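PDB 6GW5: putative Outer membrane protein from Helicobacter pylori, which is the adhesin domain of the outer membrane protein SabA and probably binds Lewis-type glycans to attach the bacterium to host cells. Local coordinates for residues Y214-N219 and K287-Y292. Residues are numbered along the deposited sequence; the frame is centred on the assembly and turned at random.
Sequences YAVLNN and KDQYRY. Unlike the reference sequence in segment 214-219: L217 (reference Phe).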
ATOM      1  N   TYR A 214     -14.619 -15.901  12.801  1.00 41.74           N
ATOM      2  CA  TYR A 214     -13.416 -16.369  12.100  1.00 44.22           C
ATOM      3  C   TYR A 214     -12.664 -15.206  11.398  1.00 46.91           C
ATOM      4  O   TYR A 214     -13.207 -14.497  10.539  1.00 43.54           O
ATOM      5  CB  TYR A 214     -13.813 -17.466  11.113  1.00 41.54           C
ATOM      6  CG  TYR A 214     -14.470 -18.669  11.803  1.00 39.41           C
ATOM      7  CD1 TYR A 214     -13.689 -19.672  12.389  1.00 38.69           C
ATOM      8  CD2 TYR A 214     -15.831 -18.777  11.908  1.00 37.21           C
ATOM      9  CE1 TYR A 214     -14.266 -20.753  13.043  1.00 40.27           C
ATOM     10  CE2 TYR A 214     -16.419 -19.865  12.583  1.00 43.48           C
ATOM     11  CZ  TYR A 214     -15.635 -20.857  13.146  1.00 39.93           C
ATOM     12  OH  TYR A 214     -16.177 -21.950  13.782  1.00 37.50           O
ATOM     13  N   ALA A 215     -11.422 -14.981  11.791  1.00 45.08           N
ATOM     14  CA  ALA A 215     -10.649 -13.863  11.238  1.00 41.08           C
ATOM     15  C   ALA A 215     -10.617 -13.838   9.715  1.00 40.05           C
ATOM     16  O   ALA A 215     -10.534 -12.767   9.105  1.00 42.62           O
ATOM     17  CB  ALA A 215      -9.235 -13.915  11.787  1.00 42.13           C
ATOM     18  N   VAL A 216     -10.606 -15.014   9.090  1.00 38.18           N
ATOM     19  CA  VAL A 216     -10.548 -15.084   7.648  1.00 34.47           C
ATOM     20  C   VAL A 216     -11.690 -14.320   7.029  1.00 39.39           C
ATOM     21  O   VAL A 216     -11.516 -13.686   5.965  1.00 42.03           O
ATOM     22  CB  VAL A 216     -10.490 -16.538   7.142  1.00 37.51           C
ATOM     23  CG1 VAL A 216     -11.753 -17.356   7.488  1.00 34.41           C
ATOM     24  CG2 VAL A 216     -10.175 -16.591   5.640  1.00 35.93           C
ATOM     25  N   LEU A 217     -12.858 -14.384   7.663  1.00 38.59           N
ATOM     26  CA  LEU A 217     -13.983 -13.682   7.099  1.00 41.88           C
ATOM     27  C   LEU A 217     -13.788 -12.204   7.292  1.00 38.44           C
ATOM     28  O   LEU A 217     -13.964 -11.439   6.372  1.00 40.99           O
ATOM     29  CB  LEU A 217     -15.310 -14.120   7.720  1.00 46.76           C
ATOM     30  CG  LEU A 217     -16.441 -13.163   7.272  1.00 52.69           C
ATOM     31  CD1 LEU A 217     -17.343 -13.744   6.199  1.00 52.93           C
ATOM     32  CD2 LEU A 217     -17.234 -12.659   8.465  1.00 59.97           C
ATOM     33  N   ASN A 218     -13.473 -11.804   8.506  1.00 38.08           N
ATOM     34  CA  ASN A 218     -13.361 -10.398   8.803  1.00 39.88           C
ATOM     35  C   ASN A 218     -12.304  -9.679   7.947  1.00 41.59           C
ATOM     36  O   ASN A 218     -12.517  -8.572   7.475  1.00 43.61           O
ATOM     37  CB  ASN A 218     -13.098 -10.195  10.291  1.00 41.71           C
ATOM     38  CG  ASN A 218     -14.279 -10.668  11.189  1.00 44.41           C
ATOM     39  OD1 ASN A 218     -15.478 -10.459  10.887  1.00 45.05           O
ATOM     40  ND2 ASN A 218     -13.930 -11.335  12.293  1.00 44.87           N
ATOM     41  N   ASN A 219     -11.174 -10.344   7.723  1.00 43.33           N
ATOM     42  CA  ASN A 219     -10.063  -9.776   6.926  1.00 40.30           C
ATOM     43  C   ASN A 219     -10.382  -9.639   5.457  1.00 40.38           C
ATOM     44  O   ASN A 219     -10.033  -8.635   4.869  1.00 36.05           O
ATOM     45  CB  ASN A 219      -8.802 -10.627   7.068  1.00 41.39           C
ATOM     46  CG  ASN A 219      -8.094 -10.397   8.372  1.00 42.06           C
ATOM     47  OD1 ASN A 219      -8.707  -9.928   9.333  1.00 42.97           O
ATOM     48  ND2 ASN A 219      -6.814 -10.794   8.442  1.00 39.89           N
ATOM     49  N   LYS A 287      -3.073 -19.143  10.212  1.00 44.23           N
ATOM     50  CA  LYS A 287      -2.511 -20.138   9.297  1.00 46.44           C
ATOM     51  C   LYS A 287      -3.488 -21.292   8.980  1.00 43.94           C
ATOM     52  O   LYS A 287      -3.642 -21.663   7.826  1.00 42.51           O
ATOM     53  CB  LYS A 287      -1.170 -20.674   9.814  1.00 55.42           C
ATOM     54  CG  LYS A 287      -0.410 -21.480   8.752  1.00 72.53           C
ATOM     55  CD  LYS A 287       1.054 -21.753   9.057  1.00 82.06           C
ATOM     56  CE  LYS A 287       1.623 -22.786   8.074  1.00 93.87           C
ATOM     57  NZ  LYS A 287       3.013 -23.234   8.395  1.00 90.87           N
ATOM     58  N   ASP A 288      -4.130 -21.806  10.009  1.00 41.14           N
ATOM     59  CA  ASP A 288      -5.059 -22.899   9.889  1.00 43.52           C
ATOM     60  C   ASP A 288      -6.231 -22.614   8.978  1.00 40.85           C
ATOM     61  O   ASP A 288      -6.625 -23.437   8.217  1.00 41.47           O
ATOM     62  CB  ASP A 288      -5.467 -23.416  11.274  1.00 45.00           C
ATOM     63  CG  ASP A 288      -6.306 -22.434  12.077  1.00 54.16           C
ATOM     64  OD1 ASP A 288      -6.249 -21.233  11.855  1.00 58.81           O
ATOM     65  OD2 ASP A 288      -7.016 -22.867  12.983  1.00 49.97           O
ATOM     66  N   GLN A 289      -6.760 -21.421   9.076  1.00 36.43           N
ATOM     67  CA  GLN A 289      -7.869 -20.947   8.226  1.00 36.30           C
ATOM     68  C   GLN A 289      -7.422 -20.708   6.799  1.00 34.77           C
ATOM     69  O   GLN A 289      -8.217 -20.878   5.892  1.00 36.61           O
ATOM     70  CB  GLN A 289      -8.494 -19.665   8.784  1.00 33.09           C
ATOM     71  CG  GLN A 289      -9.169 -19.879  10.113  1.00 33.99           C
ATOM     72  CD  GLN A 289      -9.599 -18.592  10.793  1.00 36.10           C
ATOM     73  OE1 GLN A 289      -9.838 -17.572  10.154  1.00 39.96           O
ATOM     74  NE2 GLN A 289      -9.725 -18.642  12.094  1.00 33.54           N
ATOM     75  N   TYR A 290      -6.185 -20.230   6.639  1.00 37.56           N
ATOM     76  CA  TYR A 290      -5.611 -19.914   5.336  1.00 37.25           C
ATOM     77  C   TYR A 290      -5.387 -21.210   4.587  1.00 38.35           C
ATOM     78  O   TYR A 290      -5.594 -21.235   3.386  1.00 38.48           O
ATOM     79  CB  TYR A 290      -4.307 -19.055   5.400  1.00 38.70           C
ATOM     80  CG  TYR A 290      -3.795 -18.746   4.005  1.00 35.22           C
ATOM     81  CD1 TYR A 290      -4.333 -17.700   3.272  1.00 34.66           C
ATOM     82  CD2 TYR A 290      -2.890 -19.586   3.366  1.00 32.81           C
ATOM     83  CE1 TYR A 290      -3.960 -17.461   1.960  1.00 33.55           C
ATOM     84  CE2 TYR A 290      -2.500 -19.348   2.059  1.00 33.80           C
ATOM     85  CZ  TYR A 290      -3.024 -18.278   1.360  1.00 34.41           C
ATOM     86  OH  TYR A 290      -2.690 -18.024   0.046  1.00 32.93           O
ATOM     87  N   ARG A 291      -5.069 -22.298   5.284  1.00 40.85           N
ATOM     88  CA  ARG A 291      -4.955 -23.600   4.616  1.00 40.61           C
ATOM     89  C   ARG A 291      -6.248 -24.072   3.969  1.00 37.94           C
ATOM     90  O   ARG A 291      -6.212 -24.793   2.977  1.00 35.20           O
ATOM     91  CB  ARG A 291      -4.421 -24.668   5.541  1.00 44.45           C
ATOM     92  CG  ARG A 291      -2.911 -24.758   5.432  1.00 62.63           C
ATOM     93  CD  ARG A 291      -2.220 -25.590   6.508  1.00 67.44           C
ATOM     94  NE  ARG A 291      -2.745 -26.956   6.603  1.00 82.01           N
ATOM     95  CZ  ARG A 291      -2.593 -27.961   5.701  1.00 97.08           C
ATOM     96  NH1 ARG A 291      -1.942 -27.785   4.532  1.00 93.43           N
ATOM     97  NH2 ARG A 291      -3.130 -29.177   5.959  1.00 90.42           N
ATOM     98  N   TYR A 292      -7.383 -23.699   4.549  1.00 36.88           N
ATOM     99  CA  TYR A 292      -8.671 -24.058   3.983  1.00 33.89           C
ATOM    100  C   TYR A 292      -8.940 -23.108   2.831  1.00 36.09           C
ATOM    101  O   TYR A 292      -9.346 -23.536   1.745  1.00 37.06           O
ATOM    102  CB  TYR A 292      -9.813 -23.962   5.001  1.00 33.18           C
ATOM    103  CG  TYR A 292     -10.005 -25.174   5.915  1.00 33.91           C
ATOM    104  CD1 TYR A 292      -9.156 -25.426   6.945  1.00 30.79           C
ATOM    105  CD2 TYR A 292     -11.112 -26.016   5.767  1.00 31.51           C
ATOM    106  CE1 TYR A 292      -9.366 -26.497   7.778  1.00 32.26           C
ATOM    107  CE2 TYR A 292     -11.312 -27.086   6.592  1.00 29.53           C
ATOM    108  CZ  TYR A 292     -10.443 -27.316   7.591  1.00 30.27           C
ATOM    109  OH  TYR A 292     -10.656 -28.357   8.434  1.00 32.38           O
TER
HETATM  110  O   HOH W   1     -10.335 -16.303  13.916  1.00 33.01           O
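Q289, on the short helix 287-293, reaches across to the first turn of helix 215-240, where its side-chain carbonyl accepts a hydrogen bond from the backbone N-H of V216. It is a worked example of how an N-terminal helical turn, whose N-H groups have no carbonyl of a preceding turn to bind, can be served by a side chain distant in sequence. The site lies in the largely helical adhesin domain, well away from its centre, and the chain runs from one helix start to the other through the rest of helix 215-240 and then helix 255-283.

Along the short helix, D288 comes first: its OD1 weakly accepts the N-H of the next residue, Q289. Q289 then carries the contact. Its CG lies anti to its own carbonyl carbon (chi1 -65°) and the chain runs extended beyond it, which brings the amide to the helix end. OE1 accepts from V216 N at 2.9 Å, with the donor almost in line with the C=O bond (170°). The same oxygen lies 3.3 Å from V216 CB, while CB of Q289 packs against V216 CB at 4.1 Å, so aliphatic contact accompanies the polar bond. V216 also touches F75 of helix 60-79. The N-H of A215 is met by water: one molecule accepts from A215 N at 2.7 Å and from Q289 NE2 at 3.0 Å. Y214, at the N-cap position, offers its ring edge to NE2 of Q289, with ring and amide planes 76° apart; its hydroxyl is hydrogen-bonded to S207.

Further along, Y292 turns to W190, edge to face, and W190 also meets the Y214 ring, which ties both helices to one aromatic residue. The Y292 hydroxyl, OH, is itself hydrogen-bonded to the backbone N of I205.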